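Local coordinates for putative branched-chain amino acid transport system substrate-binding protein (Rhodopseudomonas palustris, PDB 3TX6) that probably captures aromatic acids related to lignin-derived p-coumaric acid in the periplasm, binding 3-(4-hydroxyphenyl)pyruvic acid here, for delivery to an ABC transporter, at residues 57-60 and 61-65; 156-159 and 160-164; 249-252 and 253-256; 259-262 and 263-267. All coordinates share one frame; numbering follows the deposited sequence. Where two conformers were deposited one is given.

Contact 1: residues 57-60 and 61-65; sequences ATTN and ARRFV
Asn-60 and Phe-64 meet one turn apart on the alpha-helix 54-67, which packs on the six-stranded sheet of one lobe of this periplasmic binding protein. The backbone supplies the regular part of the contact. Each N-H from Ala-61 to Phe-64 reaches the carbonyl four residues back, the i to i+4 ladder that defines an alpha-helix; the bond from Ala-61 N to Ala-57 O is 2.9 Å long and nearly straight at 167°.

Polar side chains look beyond the pair of segments. Asn-60 has CG anti to its carbonyl carbon (chi1 -66°), which turns the amide toward the sheet; there ND2 bonds both Thr-13 OG1 and Asp-49 O, tying the helix to strands 8-14 and 41-49. Arg-62 and Arg-63 leave the contact by their tips, for salt bridges with Glu-91 of helix 79-92 and with Glu-67 one turn on.

Close carbon-to-carbonyl contacts follow the same ladder. Ala-61 CB rests 3.4 Å from Ala-57 O, and the CG of Arg-63 lies equally close to Thr-59 O, so the aliphatic root of the arginine lines the helix before its charged end departs. Phe-64 is buried against Ile-46, Leu-48 and Ile-73 of the sheet. One face of its ring is turned to the preceding turn: Asn-60 O, already the acceptor for Phe-64 N at 3.0 Å, stands 3.3 Å above the ring plane, offset toward the rim near CG.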
loop_
_atom_site.group_PDB
_atom_site.type_symbol
_atom_site.label_atom_id
_atom_site.label_comp_id
_atom_site.label_asym_id
_atom_site.label_seq_id
_atom_site.Cartn_x
_atom_site.Cartn_y
_atom_site.Cartn_z
ATOM N N ALA A 57 -2.526 -9.516 -14.615
ATOM C CA ALA A 57 -2.822 -8.090 -14.343
ATOM C C ALA A 57 -2.757 -7.294 -15.675
ATOM O O ALA A 57 -3.555 -6.390 -15.887
ATOM C CB ALA A 57 -1.889 -7.510 -13.275
ATOM N N THR A 58 -1.838 -7.658 -16.573
ATOM C CA THR A 58 -1.724 -7.003 -17.858
ATOM C C THR A 58 -2.991 -7.275 -18.671
ATOM O O THR A 58 -3.611 -6.363 -19.248
ATOM C CB THR A 58 -0.470 -7.545 -18.615
ATOM O OG1 THR A 58 0.717 -7.278 -17.864
ATOM C CG2 THR A 58 -0.357 -6.915 -19.998
ATOM N N THR A 59 -3.396 -8.540 -18.678
ATOM C CA THR A 59 -4.594 -8.929 -19.387
ATOM C C THR A 59 -5.823 -8.238 -18.810
ATOM O O THR A 59 -6.656 -7.722 -19.568
ATOM C CB THR A 59 -4.772 -10.449 -19.345
ATOM O OG1 THR A 59 -3.727 -11.055 -20.103
ATOM C CG2 THR A 59 -6.150 -10.880 -19.874
ATOM N N ASN A 60 -5.914 -8.176 -17.493
ATOM C CA ASN A 60 -7.048 -7.513 -16.852
ATOM C C ASN A 60 -7.083 -6.049 -17.195
ATOM O O ASN A 60 -8.138 -5.517 -17.570
ATOM C CB ASN A 60 -7.044 -7.706 -15.336
ATOM C CG ASN A 60 -7.261 -9.162 -14.931
ATOM O OD1 ASN A 60 -7.645 -10.011 -15.746
ATOM N ND2 ASN A 60 -7.049 -9.459 -13.656
ATOM N N ALA A 61 -5.954 -5.363 -17.052
ATOM C CA ALA A 61 -5.884 -3.949 -17.346
ATOM C C ALA A 61 -6.298 -3.659 -18.799
ATOM O O ALA A 61 -7.021 -2.690 -19.062
ATOM C CB ALA A 61 -4.465 -3.364 -17.028
ATOM N N ARG A 62 -5.840 -4.488 -19.732
ATOM C CA ARG A 62 -6.193 -4.325 -21.107
ATOM C C ARG A 62 -7.687 -4.529 -21.345
ATOM O O ARG A 62 -8.291 -3.765 -22.084
ATOM C CB ARG A 62 -5.350 -5.263 -21.975
ATOM C CG ARG A 62 -5.674 -5.207 -23.456
ATOM C CD ARG A 62 -5.652 -3.821 -24.087
ATOM N NE ARG A 62 -4.356 -3.209 -23.931
ATOM C CZ ARG A 62 -4.019 -1.996 -24.381
ATOM N NH1 ARG A 62 -4.926 -1.231 -24.958
ATOM N NH2 ARG A 62 -2.803 -1.508 -24.137
ATOM N N ARG A 63 -8.280 -5.540 -20.695
ATOM C CA ARG A 63 -9.721 -5.752 -20.822
ATOM C C ARG A 63 -10.461 -4.499 -20.373
ATOM O O ARG A 63 -11.417 -4.065 -20.982
ATOM C CB ARG A 63 -10.211 -6.921 -19.964
ATOM C CG ARG A 63 -9.858 -8.297 -20.485
ATOM C CD ARG A 63 -10.403 -9.442 -19.639
ATOM N NE ARG A 63 -11.845 -9.384 -19.653
ATOM C CZ ARG A 63 -12.657 -9.925 -18.767
ATOM N NH1 ARG A 63 -12.218 -10.630 -17.762
ATOM N NH2 ARG A 63 -13.963 -9.753 -18.932
ATOM N N PHE A 64 -9.997 -3.856 -19.306
ATOM C CA PHE A 64 -10.664 -2.669 -18.847
ATOM C C PHE A 64 -10.573 -1.543 -19.868
ATOM O O PHE A 64 -11.526 -0.803 -20.059
ATOM C CB PHE A 64 -10.088 -2.133 -17.525
ATOM C CG PHE A 64 -10.095 -3.118 -16.390
ATOM C CD1 PHE A 64 -11.141 -3.994 -16.207
ATOM C CD2 PHE A 64 -9.083 -3.071 -15.434
ATOM C CE1 PHE A 64 -11.161 -4.854 -15.132
ATOM C CE2 PHE A 64 -9.076 -3.948 -14.382
ATOM C CZ PHE A 64 -10.126 -4.822 -14.213
ATOM N N VAL A 65 -9.394 -1.363 -20.456
ATOM C CA VAL A 65 -9.157 -0.123 -21.193
ATOM C C VAL A 65 -9.778 -0.236 -22.557
ATOM O O VAL A 65 -10.175 0.819 -23.106
ATOM C CB VAL A 65 -7.655 0.378 -21.187
ATOM C CG1 VAL A 65 -7.071 0.550 -19.797
ATOM C CG2 VAL A 65 -6.758 -0.504 -21.974
#

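Contact 2: residues 156-159 and 160-164; sequences KKQG and EAMGL
Glu-160 folds back over the carbonyl of Lys-156 where helix 146-161 runs out, and its side chain can be followed atom by atom. CG stands anti to the carbonyl carbon (chi1 -73°) and the chain is extended beyond it, which carries the group back along the preceding turn. CB and CG each lie 3.1 Å from Lys-156 O; CD follows at 3.3 Å. At the tip the two oxygens part: OE1 is still 3.1 Å from Lys-156 O, a meeting of two acceptors that is no hydrogen bond, whereas OE2 comes 4.0 Å from Lys-156 CG. The two side chains run alongside each other, pointing the same way, and touch through the aliphatic part of the lysine.

Gln-158 and selenomethionine Met-162 form a second parallel pair, with SE 3.9 Å from Gln-158 CG. The amide end of Gln-158 turns elsewhere, its NE2 bonding Asp-154 OD1 and Pro-120 O.

The helix closes in a Schellman motif. Its two bonds run from Leu-164 N to Gly-159 O, which is weak, and from Gly-163 N to Glu-160 O at 3.1 Å, while Gly-163 adopts the positive phi (102°) that turns the chain away. Met-162 N adds an i to i+3 bond to Gly-159 O. Leu-164 then brings CB to 3.4 Å from Gly-159 O.

This turn is the link from helix to strand in the beta-alpha-beta unit 137-143, 146-161, 165-172. Met-162 and Leu-164 pack on helix 119-130, and Lys-156 and Glu-160 touch Ile-166 of strand 165-172.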
loop_
_atom_site.group_PDB
_atom_site.type_symbol
_atom_site.label_atom_id
_atom_site.label_comp_id
_atom_site.label_asym_id
_atom_site.label_seq_id
_atom_site.Cartn_x
_atom_site.Cartn_y
_atom_site.Cartn_z
ATOM N N LYS A 156 19.733 1.589 2.708
ATOM C CA LYS A 156 21.119 1.881 2.414
ATOM C C LYS A 156 21.273 3.396 2.270
ATOM O O LYS A 156 22.215 3.970 2.810
ATOM C CB LYS A 156 21.496 1.200 1.108
ATOM C CG LYS A 156 22.934 0.753 0.932
ATOM C CD LYS A 156 22.988 -0.215 -0.256
ATOM C CE LYS A 156 22.784 0.498 -1.595
ATOM N NZ LYS A 156 21.981 -0.225 -2.627
ATOM N N LYS A 157 20.333 4.057 1.583
ATOM C CA LYS A 157 20.518 5.474 1.277
ATOM C C LYS A 157 20.105 6.347 2.474
ATOM O O LYS A 157 20.904 7.099 3.030
ATOM C CB LYS A 157 19.774 5.851 -0.008
ATOM C CG LYS A 157 19.780 7.342 -0.345
ATOM C CD LYS A 157 18.992 7.629 -1.633
ATOM C CE LYS A 157 18.930 9.130 -1.935
ATOM N NZ LYS A 157 18.033 9.502 -3.066
ATOM N N GLN A 158 18.865 6.206 2.879
ATOM C CA GLN A 158 18.312 7.001 3.935
ATOM C C GLN A 158 18.774 6.484 5.290
ATOM O O GLN A 158 19.167 7.257 6.205
ATOM C CB GLN A 158 16.765 7.022 3.791
ATOM C CG GLN A 158 16.123 7.821 4.879
ATOM C CD GLN A 158 14.666 8.098 4.693
ATOM O OE1 GLN A 158 14.183 9.109 5.221
ATOM N NE2 GLN A 158 13.940 7.223 3.962
ATOM N N GLY A 159 18.757 5.170 5.428
ATOM C CA GLY A 159 18.987 4.573 6.737
ATOM C C GLY A 159 20.410 4.767 7.212
ATOM O O GLY A 159 20.656 5.228 8.331
ATOM N N GLU A 160 21.357 4.480 6.349
ATOM C CA GLU A 160 22.759 4.715 6.664
ATOM C C GLU A 160 23.006 6.139 6.985
ATOM O O GLU A 160 23.786 6.410 7.869
ATOM C CB GLU A 160 23.684 4.356 5.517
ATOM C CG GLU A 160 23.865 2.882 5.254
ATOM C CD GLU A 160 24.875 2.614 4.124
ATOM O OE1 GLU A 160 25.234 3.549 3.355
ATOM O OE2 GLU A 160 25.319 1.468 4.002
ATOM N N ALA A 161 22.396 7.062 6.239
ATOM C CA ALA A 161 22.625 8.492 6.495
ATOM C C ALA A 161 22.062 8.941 7.887
ATOM O O ALA A 161 22.415 10.026 8.375
ATOM C CB ALA A 161 22.031 9.343 5.378
HETATM N N MSE A 162 21.224 8.112 8.524
HETATM C CA MSE A 162 20.703 8.398 9.856
HETATM C C MSE A 162 21.506 7.757 10.968
HETATM O O MSE A 162 21.191 7.940 12.145
HETATM C CB MSE A 162 19.223 8.076 9.935
HETATM C CG MSE A 162 18.443 9.112 9.107
HETATM SE SE MSE A 162 16.654 8.426 8.723
HETATM C CE MSE A 162 16.416 8.359 10.656
ATOM N N GLY A 163 22.592 7.077 10.620
ATOM C CA GLY A 163 23.466 6.451 11.600
ATOM C C GLY A 163 23.287 4.955 11.736
ATOM O O GLY A 163 23.573 4.385 12.777
ATOM N N LEU A 164 22.823 4.308 10.679
ATOM C CA LEU A 164 22.668 2.862 10.699
ATOM C C LEU A 164 23.802 2.259 9.866
ATOM O O LEU A 164 24.181 2.784 8.823
ATOM C CB LEU A 164 21.282 2.464 10.152
ATOM C CG LEU A 164 20.060 2.954 10.914
ATOM C CD1 LEU A 164 18.814 2.723 10.063
ATOM C CD2 LEU A 164 19.939 2.206 12.257
#

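Contact 3: residues 249-252 and 253-256; sequences MDPE and GQDD
Asp-250 and Gly-253 close a tight backbone turn, with Pro-251 and Glu-252 at phi/psi near -60°/-30° and Gly-253 N 3.2 Å from Asp-250 O, and the next turn overlaps it through Gln-254 N and Pro-251 O at 3.0 Å.

The carboxylate of Asp-250 adds a third bond. Its CG lies anti to the backbone N (chi1 -173°), which swings OD1 round to meet Gly-253 N at 3.0 Å from above the carboxylate plane; one N-H is thus shared between the main-chain and side-chain oxygens of a single residue. OD2 lies 3.6 Å from Gly-253 CA, where a side chain on the glycine would run into it. With an alanine here instead of Asp-250, Gly-253 N would probably keep just the bent bond to the main-chain oxygen, and the turn would be less firmly closed.

Gln-254 lays its extended chain back across the proline: NE2 is 3.4 Å from Pro-251 CA, and OE1 bonds Thr-260 OG1. Glu-252 points its carboxylate to a salt bridge with Arg-280. A water bridges two carbonyls, donating to Glu-252 O (2.9 Å) and to Gln-254 O.

Consecutive i to i+3 bonds of this kind make two overlapping type I beta turns, a 3-10-like curl, to which the aspartate adds a side-chain bond on the N-H three residues ahead; they lie in the surface loop between strand 242-245 and helix 261-275.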
loop_
_atom_site.group_PDB
_atom_site.type_symbol
_atom_site.label_atom_id
_atom_site.label_comp_id
_atom_site.label_asym_id
_atom_site.label_seq_id
_atom_site.Cartn_x
_atom_site.Cartn_y
_atom_site.Cartn_z
HETATM N N MSE A 249 -5.153 2.493 10.606
HETATM C CA MSE A 249 -5.126 1.446 11.596
HETATM C C MSE A 249 -5.546 1.958 12.963
HETATM O O MSE A 249 -5.945 1.150 13.821
HETATM C CB MSE A 249 -3.765 0.788 11.664
HETATM C CG MSE A 249 -3.469 -0.038 10.416
HETATM SE SE MSE A 249 -4.644 -1.592 10.155
HETATM C CE MSE A 249 -3.751 -2.743 11.478
ATOM N N ASP A 250 -5.505 3.271 13.190
ATOM C CA ASP A 250 -5.981 3.827 14.480
ATOM C C ASP A 250 -6.596 5.212 14.362
ATOM O O ASP A 250 -6.031 6.170 14.864
ATOM C CB ASP A 250 -4.807 3.832 15.475
ATOM C CG ASP A 250 -5.201 4.217 16.890
ATOM O OD1 ASP A 250 -6.383 4.196 17.230
ATOM O OD2 ASP A 250 -4.281 4.559 17.672
ATOM N N PRO A 251 -7.802 5.313 13.764
ATOM C CA PRO A 251 -8.437 6.620 13.720
ATOM C C PRO A 251 -8.844 7.123 15.122
ATOM O O PRO A 251 -8.858 8.341 15.390
ATOM C CB PRO A 251 -9.669 6.391 12.837
ATOM C CG PRO A 251 -9.290 5.207 12.017
ATOM C CD PRO A 251 -8.509 4.331 12.934
ATOM N N GLU A 252 -9.181 6.198 15.989
ATOM C CA GLU A 252 -9.547 6.521 17.363
ATOM C C GLU A 252 -8.442 7.316 18.083
ATOM O O GLU A 252 -8.732 8.183 18.923
ATOM C CB GLU A 252 -9.858 5.234 18.157
ATOM C CG GLU A 252 -11.049 4.420 17.646
ATOM C CD GLU A 252 -10.728 3.414 16.558
ATOM O OE1 GLU A 252 -9.613 3.383 15.993
ATOM O OE2 GLU A 252 -11.636 2.653 16.231
ATOM N N GLY A 253 -7.187 7.006 17.770
ATOM C CA GLY A 253 -6.029 7.622 18.411
ATOM C C GLY A 253 -5.678 8.986 17.812
ATOM O O GLY A 253 -4.831 9.695 18.344
ATOM N N GLN A 254 -6.313 9.341 16.684
ATOM C CA GLN A 254 -6.047 10.613 16.031
ATOM C C GLN A 254 -6.835 11.723 16.723
ATOM O O GLN A 254 -7.907 11.497 17.300
ATOM C CB GLN A 254 -6.398 10.552 14.533
ATOM C CG GLN A 254 -5.592 9.520 13.744
ATOM C CD GLN A 254 -6.131 9.310 12.341
ATOM O OE1 GLN A 254 -6.689 10.234 11.750
ATOM N NE2 GLN A 254 -6.048 8.080 11.829
ATOM N N ASP A 255 -6.325 12.950 16.617
ATOM C CA ASP A 255 -7.090 14.126 17.048
ATOM C C ASP A 255 -8.201 14.389 16.032
ATOM O O ASP A 255 -8.064 14.006 14.873
ATOM C CB ASP A 255 -6.170 15.326 17.143
ATOM C CG ASP A 255 -5.121 15.174 18.232
ATOM O OD1 ASP A 255 -5.456 14.652 19.316
ATOM O OD2 ASP A 255 -3.959 15.564 18.002
ATOM N N ASP A 256 -9.296 15.005 16.471
ATOM C CA ASP A 256 -10.390 15.359 15.549
ATOM C C ASP A 256 -9.895 16.301 14.466
ATOM O O ASP A 256 -10.473 16.388 13.375
ATOM C CB ASP A 256 -11.562 16.043 16.285
ATOM C CG ASP A 256 -12.460 15.060 16.987
ATOM O OD1 ASP A 256 -12.357 13.834 16.718
ATOM O OD2 ASP A 256 -13.275 15.513 17.816
HETATM O O HOH W 1 -8.030 10.720 20.196
#

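Contact 4: residues 259-262 and 263-267; sequences LTKK and PGLEL
Pro-263 lies in the first turn of helix 261-275, and it fits there because its nitrogen, which has no hydrogen to give, falls where a helix start needs no donor. Its ring lies against the carbonyls just before it, CD 3.3 Å from Leu-259 O and CG 3.4 Å from Thr-260 O. Pro-263 CD is also pressed to 3.4 Å from Lys-262 CB, a tight carbon contact. A glycine in its place would probably open a gap beside these carbonyls and free the backbone of the first turn to flex.

The i to i+4 bonds run on from Gly-264 N to Thr-260 O and from Leu-265 N to Lys-261 O, the latter at 2.8 Å.

Two pairs of side chains run alongside one another. Lys-261 has CG anti to the backbone N (chi1 -173°), which sets its extended chain beside Leu-265, with Lys-261 CG 4.1 Å from Leu-265 CD1, and it sends NZ to Asp-256. Lys-262 lies next to Glu-266, which in one of its two conformers appears to turn OE1 to Lys-292 instead.

Leu-265 packs on Pro-251 of the preceding loop, and Leu-267 meets Ala-285 and Phe-288 of helix 282-304.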
loop_
_atom_site.group_PDB
_atom_site.type_symbol
_atom_site.label_atom_id
_atom_site.label_comp_id
_atom_site.label_asym_id
_atom_site.label_seq_id
_atom_site.Cartn_x
_atom_site.Cartn_y
_atom_site.Cartn_z
ATOM N N LEU A 259 -7.329 15.377 9.288
ATOM C CA LEU A 259 -8.155 15.220 8.079
ATOM C C LEU A 259 -8.385 13.741 7.756
ATOM O O LEU A 259 -9.360 13.385 7.123
ATOM C CB LEU A 259 -7.505 15.913 6.879
ATOM C CG LEU A 259 -7.666 17.437 6.871
ATOM C CD1 LEU A 259 -6.746 18.071 5.849
ATOM C CD2 LEU A 259 -9.125 17.791 6.592
ATOM N N THR A 260 -7.462 12.888 8.178
ATOM C CA THR A 260 -7.574 11.444 7.936
ATOM C C THR A 260 -8.615 10.753 8.848
ATOM O O THR A 260 -9.068 9.639 8.555
ATOM C CB THR A 260 -6.192 10.756 8.129
ATOM O OG1 THR A 260 -5.671 11.059 9.418
ATOM C CG2 THR A 260 -5.194 11.175 7.042
ATOM N N LYS A 261 -8.999 11.406 9.954
ATOM C CA LYS A 261 -9.797 10.724 10.982
ATOM C C LYS A 261 -11.193 10.323 10.496
ATOM O O LYS A 261 -11.592 9.132 10.632
ATOM C CB LYS A 261 -9.876 11.535 12.301
ATOM C CG LYS A 261 -10.550 10.807 13.441
ATOM C CD LYS A 261 -10.377 11.549 14.752
ATOM C CE LYS A 261 -11.047 10.821 15.913
ATOM N NZ LYS A 261 -10.859 11.547 17.204
ATOM N N LYS A 262 -11.919 11.275 9.950
ATOM C CA LYS A 262 -13.280 11.041 9.507
ATOM C C LYS A 262 -13.317 9.890 8.465
ATOM O O LYS A 262 -14.055 8.941 8.646
ATOM C CB LYS A 262 -13.948 12.368 9.014
ATOM C CG LYS A 262 -15.315 12.212 8.382
ATOM C CD LYS A 262 -16.018 13.514 7.981
ATOM C CE LYS A 262 -15.275 14.253 6.858
ATOM N NZ LYS A 262 -16.029 15.387 6.215
ATOM N N PRO A 263 -12.511 9.970 7.374
ATOM C CA PRO A 263 -12.642 8.890 6.406
ATOM C C PRO A 263 -12.179 7.504 6.964
ATOM O O PRO A 263 -12.689 6.442 6.559
ATOM C CB PRO A 263 -11.730 9.329 5.235
ATOM C CG PRO A 263 -10.886 10.422 5.788
ATOM C CD PRO A 263 -11.713 11.095 6.835
ATOM N N GLY A 264 -11.223 7.506 7.872
ATOM C CA GLY A 264 -10.814 6.276 8.552
ATOM C C GLY A 264 -11.911 5.682 9.406
ATOM O O GLY A 264 -12.188 4.483 9.333
ATOM N N LEU A 265 -12.590 6.525 10.176
ATOM C CA LEU A 265 -13.718 6.050 10.936
ATOM C C LEU A 265 -14.817 5.530 10.033
ATOM O O LEU A 265 -15.463 4.510 10.347
ATOM C CB LEU A 265 -14.297 7.157 11.843
ATOM C CG LEU A 265 -13.457 7.575 13.042
ATOM C CD1 LEU A 265 -14.097 8.838 13.682
ATOM C CD2 LEU A 265 -13.369 6.461 14.072
ATOM N N GLU A 266 -15.059 6.204 8.905
ATOM C CA GLU A 266 -16.109 5.759 7.994
ATOM C C GLU A 266 -15.800 4.365 7.481
ATOM O O GLU A 266 -16.642 3.483 7.545
ATOM C CB GLU A 266 -16.308 6.710 6.787
ATOM C CG GLU A 266 -16.905 8.062 7.139
ATOM C CD GLU A 266 -16.912 9.052 5.996
ATOM O OE1 GLU A 266 -16.356 8.747 4.918
ATOM O OE2 GLU A 266 -17.448 10.158 6.188
ATOM N N LEU A 267 -14.601 4.174 6.934
ATOM C CA LEU A 267 -14.260 2.872 6.368
ATOM C C LEU A 267 -14.268 1.782 7.437
ATOM O O LEU A 267 -14.860 0.731 7.258
ATOM C CB LEU A 267 -12.898 2.866 5.728
ATOM C CG LEU A 267 -12.288 1.503 5.369
ATOM C CD1 LEU A 267 -13.154 0.720 4.382
ATOM C CD2 LEU A 267 -10.893 1.775 4.814
#

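All four contacts are local and set along one chain in series, and contacts 3 and 4 adjoin. Their centres are about 8 Å apart and they touch directly: Asp-256 OD1 makes a salt bridge with Lys-261 NZ at 2.8 Å, Gln-254 OE1 and Thr-260 OG1 are 2.7 Å apart, and Pro-251 O packs on Lys-261 CE, joining the loop to the start of its helix. Contacts 1 and 2 are remote, their centres about 39 Å apart on opposite sides of the chain's centre. In contacts 1 and 4 the side chains of Ala-57 and Thr-260 stand well back from the bound 3-(4-hydroxyphenyl)pyruvic acid, about 12 Å and 14 Å away.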